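Local coordinates for protein geranyltranstransferase (IspA) (Helicobacter pylori, PDB 3LLW) that probably acts as a magnesium-dependent prenyltransferase of isoprenoid biosynthesis, building longer allylic diphosphates from isoprene units as FPP/GGPP synthases do, at residues L27-E30 with Y35-K38; A39-V44 with N128-E133; E84-Y89 with K159-G164; D94-M99 with T119-G124; M99-L104 with T110-Y115. All coordinates share one frame; numbering follows the deposited sequence.

Contact 1 of 5, residues L27-E30 with Y35-K38; sequences LHLE and YLEK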
# COMPACT_ATOMS: atom_id res chain seq x y z
N LEU A 27 -6.22 13.97 9.56
CA LEU A 27 -5.36 13.03 10.24
C LEU A 27 -4.48 13.85 11.16
O LEU A 27 -3.82 14.80 10.72
CB LEU A 27 -4.55 12.20 9.24
CG LEU A 27 -3.47 11.26 9.81
CD1 LEU A 27 -3.68 9.81 9.37
CD2 LEU A 27 -2.06 11.77 9.45
N HIS A 28 -4.50 13.51 12.45
CA HIS A 28 -3.67 14.20 13.42
C HIS A 28 -2.30 13.55 13.46
O HIS A 28 -2.19 12.35 13.75
CB HIS A 28 -4.31 14.22 14.81
CG HIS A 28 -3.44 14.82 15.87
ND1 HIS A 28 -2.75 16.00 15.68
CD2 HIS A 28 -3.13 14.40 17.12
CE1 HIS A 28 -2.06 16.29 16.77
NE2 HIS A 28 -2.28 15.33 17.66
N LEU A 29 -1.27 14.33 13.16
CA LEU A 29 0.10 13.84 13.16
C LEU A 29 1.00 14.62 14.13
O LEU A 29 1.40 15.76 13.86
CB LEU A 29 0.69 13.86 11.74
CG LEU A 29 1.43 12.63 11.19
CD1 LEU A 29 2.58 13.07 10.29
CD2 LEU A 29 1.92 11.65 12.26
N GLU A 30 1.30 13.99 15.26
CA GLU A 30 2.17 14.57 16.27
C GLU A 30 3.63 14.30 15.90
O GLU A 30 4.08 13.14 15.89
CB GLU A 30 1.85 13.96 17.64
CG GLU A 30 0.47 13.28 17.74
CD GLU A 30 0.17 12.67 19.11
OE1 GLU A 30 1.07 12.04 19.72
OE2 GLU A 30 -0.98 12.81 19.58
N TYR A 35 5.91 20.42 8.23
CA TYR A 35 4.84 20.43 7.23
C TYR A 35 4.24 19.11 6.76
O TYR A 35 3.35 19.13 5.92
CB TYR A 35 5.23 21.30 6.03
CG TYR A 35 6.46 20.89 5.26
CD1 TYR A 35 6.56 19.63 4.64
CD2 TYR A 35 7.52 21.80 5.07
CE1 TYR A 35 7.69 19.26 3.89
CE2 TYR A 35 8.64 21.46 4.32
CZ TYR A 35 8.72 20.18 3.74
OH TYR A 35 9.84 19.84 3.00
N LEU A 36 4.71 17.99 7.28
CA LEU A 36 4.28 16.68 6.79
C LEU A 36 2.76 16.40 6.92
O LEU A 36 2.16 15.80 6.03
CB LEU A 36 5.10 15.56 7.45
CG LEU A 36 5.10 14.22 6.71
CD1 LEU A 36 5.92 14.32 5.43
CD2 LEU A 36 5.65 13.14 7.63
N GLU A 37 2.17 16.87 8.02
CA GLU A 37 0.75 16.68 8.30
C GLU A 37 -0.19 17.42 7.33
O GLU A 37 -1.24 16.89 6.93
CB GLU A 37 0.45 17.10 9.74
CG GLU A 37 -1.00 16.86 10.20
CD GLU A 37 -1.34 17.70 11.41
OE1 GLU A 37 -1.80 18.85 11.22
OE2 GLU A 37 -1.15 17.23 12.55
N LYS A 38 0.17 18.65 6.96
CA LYS A 38 -0.63 19.40 5.99
C LYS A 38 -0.36 18.89 4.57
O LYS A 38 -1.28 18.79 3.76
CB LYS A 38 -0.45 20.93 6.09
CG LYS A 38 0.98 21.44 6.28
CD LYS A 38 1.15 22.24 7.59
CE LYS A 38 0.90 21.41 8.86
NZ LYS A 38 1.94 20.38 9.12
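The extended loop residue L29 runs close beside the first turn of helix 36-45, its CA 5.7 Å from the CA of E37. The contact ties the loop after helix 6-23 to the start of the next long helix in the mainly helical fold of the trans-prenyltransferases. E37 carries most of it. CG stands anti to the backbone N (chi1 -176°) and, with the chain extended, the carboxylate is carried back to the loop, where L29 N donates to OE2 of E37 at 3.0 Å. The bond is fairly straight, 161° at the hydrogen, and arrives on the anti side of the carboxylate, 24° out of its plane. The same OE2 lies 3.2 Å from L29 O, an approach of two acceptors that adds no bond and would probably be unfavourable for a charged oxygen. On the outer side the H28 ring crosses the carboxylate obliquely without bonding to it. The aliphatic part of E37 is used too: its CG rests 3.5 Å from L27 O, while CB and CG line up against CB of L29. L29 and L36 face L163 and I158 of the second subunit, respectively, and meet each other through L29 CD1 and L36 CD2, 4.1 Å apart.

Contact 2 of 5, residues A39-V44 with N128-E133; sequences AFFEMV and NTYSFE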
# COMPACT_ATOMS: atom_id res chain seq x y z
N ALA A 39 0.90 18.55 4.29
CA ALA A 39 1.32 18.01 3.00
C ALA A 39 0.71 16.64 2.68
O ALA A 39 0.58 16.29 1.51
CB ALA A 39 2.80 17.93 2.95
N PHE A 40 0.34 15.87 3.71
CA PHE A 40 -0.24 14.53 3.54
C PHE A 40 -1.50 14.50 2.68
O PHE A 40 -1.56 13.75 1.71
CB PHE A 40 -0.52 13.87 4.91
CG PHE A 40 -1.15 12.50 4.81
CD1 PHE A 40 -0.50 11.45 4.15
CD2 PHE A 40 -2.40 12.26 5.37
CE1 PHE A 40 -1.08 10.20 4.06
CE2 PHE A 40 -3.00 11.00 5.29
CZ PHE A 40 -2.34 9.96 4.64
N PHE A 41 -2.50 15.32 3.02
CA PHE A 41 -3.80 15.27 2.35
C PHE A 41 -4.00 16.37 1.31
O PHE A 41 -5.00 16.37 0.59
CB PHE A 41 -4.91 15.30 3.40
CG PHE A 41 -6.03 14.33 3.13
CD1 PHE A 41 -5.80 12.95 3.12
CD2 PHE A 41 -7.33 14.80 2.92
CE1 PHE A 41 -6.85 12.04 2.89
CE2 PHE A 41 -8.39 13.91 2.69
CZ PHE A 41 -8.15 12.52 2.67
N GLU A 42 -3.05 17.29 1.25
CA GLU A 42 -3.12 18.47 0.40
C GLU A 42 -3.54 18.19 -1.06
O GLU A 42 -4.43 18.86 -1.58
CB GLU A 42 -1.77 19.20 0.43
CG GLU A 42 -1.83 20.63 -0.04
CD GLU A 42 -0.52 21.38 0.16
OE1 GLU A 42 0.17 21.13 1.17
OE2 GLU A 42 -0.20 22.24 -0.69
N MET A 43 -2.90 17.21 -1.70
CA MET A 43 -3.21 16.85 -3.08
C MET A 43 -4.55 16.09 -3.21
O MET A 43 -5.13 16.03 -4.30
CB MET A 43 -2.08 16.06 -3.73
CG MET A 43 -0.73 16.76 -3.77
SD MET A 43 -0.76 18.45 -4.44
CE MET A 43 -0.32 19.41 -3.04
N VAL A 44 -5.05 15.53 -2.11
CA VAL A 44 -6.38 14.91 -2.13
C VAL A 44 -7.43 16.02 -2.08
O VAL A 44 -8.43 15.97 -2.80
CB VAL A 44 -6.62 13.92 -0.96
CG1 VAL A 44 -7.90 13.09 -1.18
CG2 VAL A 44 -5.43 13.01 -0.78
N ASN A 128 -0.69 5.63 -0.64
CA ASN A 128 -0.80 4.24 -1.05
C ASN A 128 -1.13 3.33 0.13
O ASN A 128 -2.09 2.60 0.06
CB ASN A 128 0.53 3.81 -1.68
CG ASN A 128 0.51 2.41 -2.26
OD1 ASN A 128 -0.49 1.66 -2.21
ND2 ASN A 128 1.64 2.03 -2.82
N THR A 129 -0.32 3.37 1.20
CA THR A 129 -0.56 2.59 2.42
C THR A 129 -1.84 3.01 3.14
O THR A 129 -2.61 2.14 3.67
CB THR A 129 0.64 2.68 3.40
OG1 THR A 129 1.85 2.41 2.68
CG2 THR A 129 0.52 1.67 4.51
N TYR A 130 -2.10 4.31 3.15
CA TYR A 130 -3.32 4.87 3.80
C TYR A 130 -4.66 4.34 3.27
O TYR A 130 -5.60 4.22 4.05
CB TYR A 130 -3.34 6.40 3.79
CG TYR A 130 -4.31 7.01 4.77
CD1 TYR A 130 -5.32 7.85 4.33
CD2 TYR A 130 -4.22 6.73 6.13
CE1 TYR A 130 -6.22 8.42 5.24
CE2 TYR A 130 -5.12 7.28 7.04
CZ TYR A 130 -6.12 8.12 6.58
OH TYR A 130 -7.01 8.67 7.48
N SER A 131 -4.74 4.06 1.97
CA SER A 131 -5.93 3.46 1.33
C SER A 131 -6.32 2.14 1.98
O SER A 131 -7.48 1.80 2.08
CB SER A 131 -5.64 3.17 -0.13
OG SER A 131 -5.05 4.29 -0.77
N PHE A 132 -5.31 1.40 2.41
CA PHE A 132 -5.53 0.11 3.03
C PHE A 132 -5.86 0.23 4.51
O PHE A 132 -6.66 -0.57 5.03
CB PHE A 132 -4.36 -0.83 2.69
CG PHE A 132 -4.17 -0.98 1.19
CD1 PHE A 132 -5.02 -1.78 0.45
CD2 PHE A 132 -3.18 -0.24 0.50
CE1 PHE A 132 -4.89 -1.90 -0.94
CE2 PHE A 132 -3.04 -0.35 -0.90
CZ PHE A 132 -3.89 -1.19 -1.62
N GLU A 133 -5.33 1.27 5.15
CA GLU A 133 -5.70 1.60 6.53
C GLU A 133 -7.14 2.07 6.60
O GLU A 133 -7.88 1.61 7.47
CB GLU A 133 -4.77 2.66 7.14
CG GLU A 133 -4.99 2.85 8.66
CD GLU A 133 -3.98 3.79 9.32
OE1 GLU A 133 -3.28 4.56 8.61
OE2 GLU A 133 -3.88 3.75 10.57
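Next to Y130, the residue that F40 presses on, the carbonyl oxygen of T129 is gripped by two backbone donors of its own helix. F132 N reaches T129 O at 3.1 Å, and E133 N reaches the same O at 3.2 Å. This helix turn carries Y130, whose ring is the centre of the contact. F40 drives its edge into one face of that ring in a T-shaped stack, with planes at 81° and centroids 5.1 Å apart. The leading atom is CZ of F40, 3.5 Å from CG of Y130 and displaced from the ring centre toward the rim, while CE2 of F40 lies over the CD1–CE1 side. In both residues CG is anti to the backbone N, which sends the two rings toward each other from CA atoms, of F40 and Y130, 10.1 Å apart. Helices 36-45 and 117-137 thus pack through aromatic side chains in the core of the mainly helical prenyl synthase fold. F41 adds a looser touch, its CE1 4.4 Å from CE1 of Y130; its own ring has V44 CB over one face and also meets H25. The phenol OH of Y130 is satisfied by a hydrogen bond with NE2 of H25, which fixes the polar end of the ring beyond the stack. N128 bonds through OD1 to T129 OG1 of the second subunit, and F40 of helix 36-45 packs on I158 of that subunit.

Contact 3 of 5, residues E84-Y89 with K159-G164; sequences ECLHTY and KGMILG. With SO4 (sulfate ion), chain F.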
# COMPACT_ATOMS: atom_id res chain seq x y z
N GLU A 84 -9.99 7.09 -3.66
CA GLU A 84 -9.55 8.41 -4.06
C GLU A 84 -8.08 8.62 -3.66
O GLU A 84 -7.31 9.12 -4.46
CB GLU A 84 -10.50 9.49 -3.50
CG GLU A 84 -10.28 10.94 -3.99
CD GLU A 84 -10.43 11.17 -5.51
OE1 GLU A 84 -11.04 10.33 -6.22
OE2 GLU A 84 -9.93 12.22 -5.99
N CYS A 85 -7.68 8.14 -2.48
CA CYS A 85 -6.28 8.18 -2.03
C CYS A 85 -5.30 7.43 -2.94
O CYS A 85 -4.22 7.95 -3.26
CB CYS A 85 -6.14 7.69 -0.59
SG CYS A 85 -6.82 8.85 0.59
N LEU A 86 -5.68 6.22 -3.34
CA LEU A 86 -4.89 5.44 -4.29
C LEU A 86 -4.73 6.16 -5.62
O LEU A 86 -3.64 6.19 -6.17
CB LEU A 86 -5.49 4.05 -4.52
CG LEU A 86 -4.48 3.00 -4.98
CD1 LEU A 86 -3.50 2.67 -3.87
CD2 LEU A 86 -5.17 1.74 -5.46
N HIS A 87 -5.81 6.75 -6.12
CA HIS A 87 -5.75 7.52 -7.34
C HIS A 87 -4.82 8.74 -7.19
O HIS A 87 -4.05 9.04 -8.09
CB HIS A 87 -7.15 7.98 -7.78
CG HIS A 87 -7.14 8.95 -8.92
ND1 HIS A 87 -6.65 8.64 -10.17
CD2 HIS A 87 -7.55 10.24 -9.00
CE1 HIS A 87 -6.75 9.69 -10.97
NE2 HIS A 87 -7.30 10.68 -10.28
N THR A 88 -4.90 9.41 -6.05
CA THR A 88 -4.12 10.62 -5.79
C THR A 88 -2.63 10.32 -5.68
O THR A 88 -1.81 11.08 -6.19
CB THR A 88 -4.60 11.31 -4.49
OG1 THR A 88 -6.02 11.40 -4.50
CG2 THR A 88 -4.01 12.71 -4.36
N TYR A 89 -2.29 9.22 -5.01
CA TYR A 89 -0.89 8.82 -4.82
C TYR A 89 -0.24 8.56 -6.18
O TYR A 89 0.93 8.95 -6.39
CB TYR A 89 -0.73 7.62 -3.87
CG TYR A 89 -0.18 6.35 -4.52
CD1 TYR A 89 1.16 6.24 -4.89
CD2 TYR A 89 -1.01 5.25 -4.74
CE1 TYR A 89 1.66 5.12 -5.49
CE2 TYR A 89 -0.52 4.11 -5.35
CZ TYR A 89 0.81 4.04 -5.70
OH TYR A 89 1.31 2.93 -6.29
N LYS A 159 0.00 -5.72 -11.18
CA LYS A 159 -0.75 -6.40 -12.22
C LYS A 159 -1.79 -5.49 -12.87
O LYS A 159 -2.43 -5.88 -13.85
CB LYS A 159 -1.45 -7.63 -11.61
CG LYS A 159 -0.58 -8.89 -11.61
CD LYS A 159 -0.49 -9.54 -10.23
CE LYS A 159 -1.75 -10.30 -9.82
NZ LYS A 159 -2.53 -9.52 -8.82
N GLY A 160 -2.01 -4.31 -12.29
CA GLY A 160 -2.95 -3.33 -12.83
C GLY A 160 -2.33 -1.95 -13.04
O GLY A 160 -1.51 -1.75 -13.94
N MET A 161 -2.71 -1.00 -12.19
CA MET A 161 -2.43 0.42 -12.39
C MET A 161 -0.95 0.75 -12.54
O MET A 161 -0.57 1.52 -13.42
CB MET A 161 -3.08 1.23 -11.27
CG MET A 161 -2.94 2.73 -11.37
SD MET A 161 -3.51 3.57 -9.87
CE MET A 161 -2.16 3.11 -8.77
N ILE A 162 -0.12 0.12 -11.71
CA ILE A 162 1.33 0.31 -11.73
C ILE A 162 1.98 -0.19 -13.03
O ILE A 162 2.78 0.55 -13.65
CB ILE A 162 2.00 -0.25 -10.47
CG1 ILE A 162 1.67 0.65 -9.29
CG2 ILE A 162 3.52 -0.30 -10.61
CD1 ILE A 162 1.74 -0.05 -7.96
N LEU A 163 1.64 -1.40 -13.46
CA LEU A 163 2.06 -1.89 -14.79
C LEU A 163 1.76 -0.88 -15.88
O LEU A 163 2.64 -0.55 -16.68
CB LEU A 163 1.41 -3.22 -15.15
CG LEU A 163 1.72 -3.82 -16.52
CD1 LEU A 163 3.22 -3.92 -16.74
CD2 LEU A 163 1.06 -5.21 -16.65
N GLY A 164 0.52 -0.39 -15.91
CA GLY A 164 0.12 0.60 -16.90
C GLY A 164 0.91 1.90 -16.80
O GLY A 164 1.25 2.51 -17.82
S SO4 F . -10.45 12.63 -12.04
O1 SO4 F . -9.30 13.31 -11.42
O2 SO4 F . -9.99 11.53 -12.89
O3 SO4 F . -11.38 12.12 -11.03
O4 SO4 F . -11.14 13.59 -12.90
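Y89 meets the start of helix 161-170 at two points, with its hydroxyl and with one ring carbon. The OH lies 3.4 Å from CD1 of I162, the tyrosine crossing the isoleucine at about a right angle. Lower on the ring, CE2 of Y89 touches the methyl CE of M161 at 3.9 Å, in an oblique approach. M161 extends straight from its backbone (chi1 -177°) and bends only at the last bond (chi3 72°), which turns CE toward both Y89 and L86. There the same methyl is 4.4 Å from CG of L86, so one flexible thioether end serves two residues a helix turn apart. No hydrogen bond crosses the interface. Behind this shell, the 84-89 turn is reinforced by T88 OG1, which bonds to E84 O at 2.6 Å from above the carbonyl plane; that oxygen also accepts from T88 N. Pointing the other way, H87 NE2 makes a weak bond to O1 of a sulfate at 3.5 Å. R52 binds the sulfate as well; the ion, probably from the crystallisation liquor, may mimic a diphosphate group, consistent with the isopentenyl diphosphate site of relatives. L192 of helix 178-204 packs on both L86 and M161, whereas N128 of helix 117-137 touches L86 and Y89; on the dimer side, D125 and A126 of the second subunit cover Y89 and I162, respectively.

Contact 4 of 5, residues D94-M99 with T119-G124; sequences DDLPCM and TAVLIG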
# COMPACT_ATOMS: atom_id res chain seq x y z
N ASP A 94 3.33 10.27 -10.56
CA ASP A 94 3.37 10.64 -11.98
C ASP A 94 4.01 12.03 -12.20
O ASP A 94 4.69 12.24 -13.19
CB ASP A 94 1.96 10.64 -12.57
CG ASP A 94 1.96 10.87 -14.07
OD1 ASP A 94 2.59 10.07 -14.80
OD2 ASP A 94 1.33 11.85 -14.51
N ASP A 95 3.80 12.96 -11.25
CA ASP A 95 4.22 14.36 -11.39
C ASP A 95 5.70 14.61 -11.13
O ASP A 95 6.20 15.68 -11.45
CB ASP A 95 3.39 15.24 -10.44
CG ASP A 95 2.01 15.57 -10.99
OD1 ASP A 95 1.84 15.65 -12.23
OD2 ASP A 95 1.09 15.78 -10.17
N LEU A 96 6.38 13.61 -10.57
CA LEU A 96 7.78 13.70 -10.13
C LEU A 96 8.76 14.07 -11.25
O LEU A 96 8.49 13.75 -12.41
CB LEU A 96 8.21 12.38 -9.47
CG LEU A 96 7.64 11.95 -8.12
CD1 LEU A 96 8.07 10.54 -7.81
CD2 LEU A 96 8.06 12.87 -7.00
N PRO A 97 9.90 14.72 -10.90
CA PRO A 97 10.88 15.12 -11.93
C PRO A 97 11.40 13.97 -12.79
O PRO A 97 11.64 14.17 -13.98
CB PRO A 97 12.02 15.75 -11.11
CG PRO A 97 11.36 16.21 -9.85
CD PRO A 97 10.34 15.15 -9.56
N CYS A 98 11.53 12.77 -12.22
CA CYS A 98 11.95 11.60 -12.99
C CYS A 98 10.86 11.13 -13.96
O CYS A 98 11.15 10.48 -14.96
CB CYS A 98 12.43 10.45 -12.09
SG CYS A 98 11.13 9.54 -11.19
N MET A 99 9.61 11.49 -13.67
CA MET A 99 8.48 11.16 -14.54
C MET A 99 7.98 12.39 -15.33
O MET A 99 8.75 12.95 -16.12
CB MET A 99 7.37 10.41 -13.76
CG MET A 99 7.66 8.92 -13.62
SD MET A 99 6.52 7.91 -12.60
CE MET A 99 7.51 7.87 -11.11
N THR A 119 9.74 14.54 0.07
CA THR A 119 8.37 14.74 0.58
C THR A 119 7.29 14.15 -0.34
O THR A 119 6.43 13.41 0.12
CB THR A 119 8.08 16.24 0.84
OG1 THR A 119 9.03 16.77 1.78
CG2 THR A 119 6.66 16.43 1.40
N ALA A 120 7.37 14.47 -1.63
CA ALA A 120 6.46 13.92 -2.64
C ALA A 120 6.49 12.39 -2.75
O ALA A 120 5.44 11.77 -2.72
CB ALA A 120 6.70 14.54 -4.00
N VAL A 121 7.67 11.79 -2.88
CA VAL A 121 7.79 10.33 -2.94
C VAL A 121 7.14 9.68 -1.72
O VAL A 121 6.31 8.76 -1.85
CB VAL A 121 9.26 9.85 -3.06
CG1 VAL A 121 9.34 8.32 -3.01
CG2 VAL A 121 9.88 10.35 -4.35
N LEU A 122 7.51 10.21 -0.55
CA LEU A 122 7.06 9.67 0.73
C LEU A 122 5.58 9.88 1.01
O LEU A 122 4.92 9.00 1.56
CB LEU A 122 7.93 10.19 1.88
CG LEU A 122 9.37 9.68 1.89
CD1 LEU A 122 10.16 10.37 2.98
CD2 LEU A 122 9.46 8.12 1.99
N ILE A 123 5.07 11.04 0.63
CA ILE A 123 3.62 11.27 0.70
C ILE A 123 2.78 10.43 -0.26
O ILE A 123 1.72 9.92 0.14
CB ILE A 123 3.25 12.76 0.75
CG1 ILE A 123 3.40 13.22 2.20
CG2 ILE A 123 1.80 13.01 0.35
CD1 ILE A 123 3.74 14.64 2.31
N GLY A 124 3.25 10.23 -1.50
CA GLY A 124 2.62 9.23 -2.37
C GLY A 124 2.64 7.83 -1.75
O GLY A 124 1.65 7.09 -1.79
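L96 sends its side chain from a loop onto A120 and V121 of helix 117-137, and every touch across this contact belongs to it. The CB bond points toward the helix. At the next step chi1 of -70° carries CG on toward the helix, beside the backbone N, and chi2 of 172° sets one methyl toward each of A120 and V121. CD2 comes down on CB of A120 at 3.7 Å and also lies 4.1 Å from CG2 of V121. CD1 meets that same CG2 of V121 at 3.9 Å, the leucine and valine crossing at about a right angle. The valine methyl therefore touches both branches of the leucine. The CA atoms of L96 and A120, the nearest pair of the two segments, are 7.6 Å apart. No polar bond crosses here. L96 also opens a type I turn closed by M99 N bonding to L96 O at 2.8 Å. Just before it in the chain, D95 is paired with R105, and D94 is a magnesium ligand although this chain holds no metal. The sequence from D94 to D100 is the first aspartate-rich motif (DDxxxxD) of the trans-prenyltransferases, and within that motif L96 is the residue that packs on A120 and V121.

Contact 5 of 5, residues M99-L104 with T110-Y115; sequences MDNAAL and TLHAKY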
# COMPACT_ATOMS: atom_id res chain seq x y z
N MET A 99 9.61 11.49 -13.67
CA MET A 99 8.48 11.16 -14.54
C MET A 99 7.98 12.39 -15.33
O MET A 99 8.75 12.95 -16.12
CB MET A 99 7.37 10.41 -13.76
CG MET A 99 7.66 8.92 -13.62
SD MET A 99 6.52 7.91 -12.60
CE MET A 99 7.51 7.87 -11.11
N ASP A 100 6.74 12.83 -15.13
CA ASP A 100 6.19 13.95 -15.92
C ASP A 100 6.77 15.34 -15.61
O ASP A 100 6.57 16.27 -16.39
CB ASP A 100 4.66 14.01 -15.87
CG ASP A 100 4.02 13.01 -16.82
OD1 ASP A 100 3.35 13.47 -17.77
OD2 ASP A 100 4.19 11.79 -16.62
N ASN A 101 7.47 15.47 -14.49
CA ASN A 101 8.14 16.70 -14.08
C ASN A 101 7.23 17.94 -14.09
O ASN A 101 7.55 18.97 -14.69
CB ASN A 101 9.42 16.93 -14.90
CG ASN A 101 10.39 17.88 -14.24
OD1 ASN A 101 10.20 18.29 -13.09
ND2 ASN A 101 11.44 18.23 -14.96
N ALA A 102 6.07 17.82 -13.43
CA ALA A 102 5.06 18.88 -13.41
C ALA A 102 5.10 19.70 -12.11
O ALA A 102 4.92 19.13 -11.02
CB ALA A 102 3.67 18.28 -13.63
N ALA A 103 5.32 21.01 -12.22
CA ALA A 103 5.30 21.90 -11.04
C ALA A 103 3.88 22.35 -10.65
O ALA A 103 3.67 22.87 -9.54
CB ALA A 103 6.23 23.10 -11.25
N LEU A 104 2.92 22.13 -11.55
CA LEU A 104 1.50 22.38 -11.27
C LEU A 104 0.61 21.17 -11.58
O LEU A 104 0.91 20.35 -12.45
CB LEU A 104 0.97 23.61 -12.03
CG LEU A 104 1.59 24.98 -11.68
CD1 LEU A 104 1.42 26.01 -12.81
CD2 LEU A 104 1.07 25.53 -10.34
N THR A 110 2.50 21.27 -7.17
CA THR A 110 2.68 19.88 -6.78
C THR A 110 3.64 19.80 -5.59
O THR A 110 4.36 20.77 -5.29
CB THR A 110 3.22 19.04 -7.94
OG1 THR A 110 4.37 19.68 -8.48
CG2 THR A 110 2.16 18.90 -9.04
N LEU A 111 3.67 18.64 -4.92
CA LEU A 111 4.46 18.48 -3.70
C LEU A 111 5.97 18.72 -3.81
O LEU A 111 6.58 19.25 -2.88
CB LEU A 111 4.17 17.14 -3.04
CG LEU A 111 2.75 16.92 -2.53
CD1 LEU A 111 2.52 15.45 -2.17
CD2 LEU A 111 2.48 17.80 -1.32
N HIS A 112 6.58 18.34 -4.93
CA HIS A 112 8.02 18.56 -5.06
C HIS A 112 8.37 20.00 -5.40
O HIS A 112 9.48 20.46 -5.12
CB HIS A 112 8.64 17.62 -6.09
CG HIS A 112 8.03 17.73 -7.44
ND1 HIS A 112 6.85 17.10 -7.77
CD2 HIS A 112 8.42 18.42 -8.54
CE1 HIS A 112 6.54 17.39 -9.02
NE2 HIS A 112 7.48 18.19 -9.52
N ALA A 113 7.42 20.71 -6.00
CA ALA A 113 7.60 22.13 -6.27
C ALA A 113 7.43 22.92 -4.98
O ALA A 113 8.27 23.77 -4.65
CB ALA A 113 6.61 22.60 -7.34
N LYS A 114 6.35 22.62 -4.25
CA LYS A 114 6.02 23.34 -3.03
C LYS A 114 6.96 23.01 -1.88
O LYS A 114 7.34 23.89 -1.10
CB LYS A 114 4.57 23.08 -2.62
CG LYS A 114 4.10 23.98 -1.48
CD LYS A 114 2.61 23.81 -1.20
CE LYS A 114 2.21 24.64 0.02
NZ LYS A 114 0.74 24.84 0.10
N TYR A 115 7.36 21.75 -1.78
CA TYR A 115 8.22 21.32 -0.68
C TYR A 115 9.56 20.83 -1.21
O TYR A 115 10.48 21.63 -1.40
CB TYR A 115 7.51 20.24 0.15
CG TYR A 115 6.17 20.67 0.70
CD1 TYR A 115 6.09 21.61 1.74
CD2 TYR A 115 4.99 20.13 0.21
CE1 TYR A 115 4.85 22.01 2.27
CE2 TYR A 115 3.76 20.51 0.71
CZ TYR A 115 3.69 21.44 1.75
OH TYR A 115 2.46 21.81 2.25
O HOH W 1 8.58 19.84 -11.64
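T110 bonds to the carbonyl oxygens of two consecutive alanines, A102 and A103. Its hydroxyl OG1 donates to A102 O at 2.7 Å, in the carbonyl plane and on a lone pair. Its backbone N donates to A103 O at 3.1 Å, nearly straight at 163°, but from well above that carbonyl's plane. With chi1 at 52°, OG1 sits between the backbone N and the carbonyl carbon of its own residue, turned to the loop instead of capping the helix that starts at L111. A water joins the edge of the H112 ring to the loop: it donates to N101 OD1 at 2.7 Å and lies 2.9 Å from H112 NE2. The two bonds of T110 lie at the base of a small beta-hairpin, strands 104-105 and 108-109, inserted between the aspartate-rich loop and helix 111-114. D100, a magnesium ligand, stands at the loop's start beside D94, with no metal in this chain. H112 also lays CE1 against A102 O, at 3.1 Å, with NE2 equally near but badly angled for a bond. Apolar packing completes the contact. T110 CG2 leans on L104 C at 3.7 Å, and at the surface CB of A103 meets CB of A113 at 4.0 Å.

Overall arrangement
Contacts 2, 3 and 4 are buried, with no hydrogen bond between their segments, and rest on apolar and aromatic side chains, whereas contact 5 is a surface contact held by hydrogen bonds and a water, and contact 1, partly buried, mixes the two. Contacts 1 and 2 share helix 36-45, and L27 of the first packs on Y130 and F40 of the second. Helix 117-137 serves contacts 2 and 4, with I123 touching A39. Contacts 4 and 5 share M99 and together frame the magnesium-binding loop, D94 and D100 falling one in each. E42 of contact 2 makes a salt bridge with K114 and a probable hydrogen bond with Y115, both in contact 5. Contacts 1 to 4 all touch the second subunit.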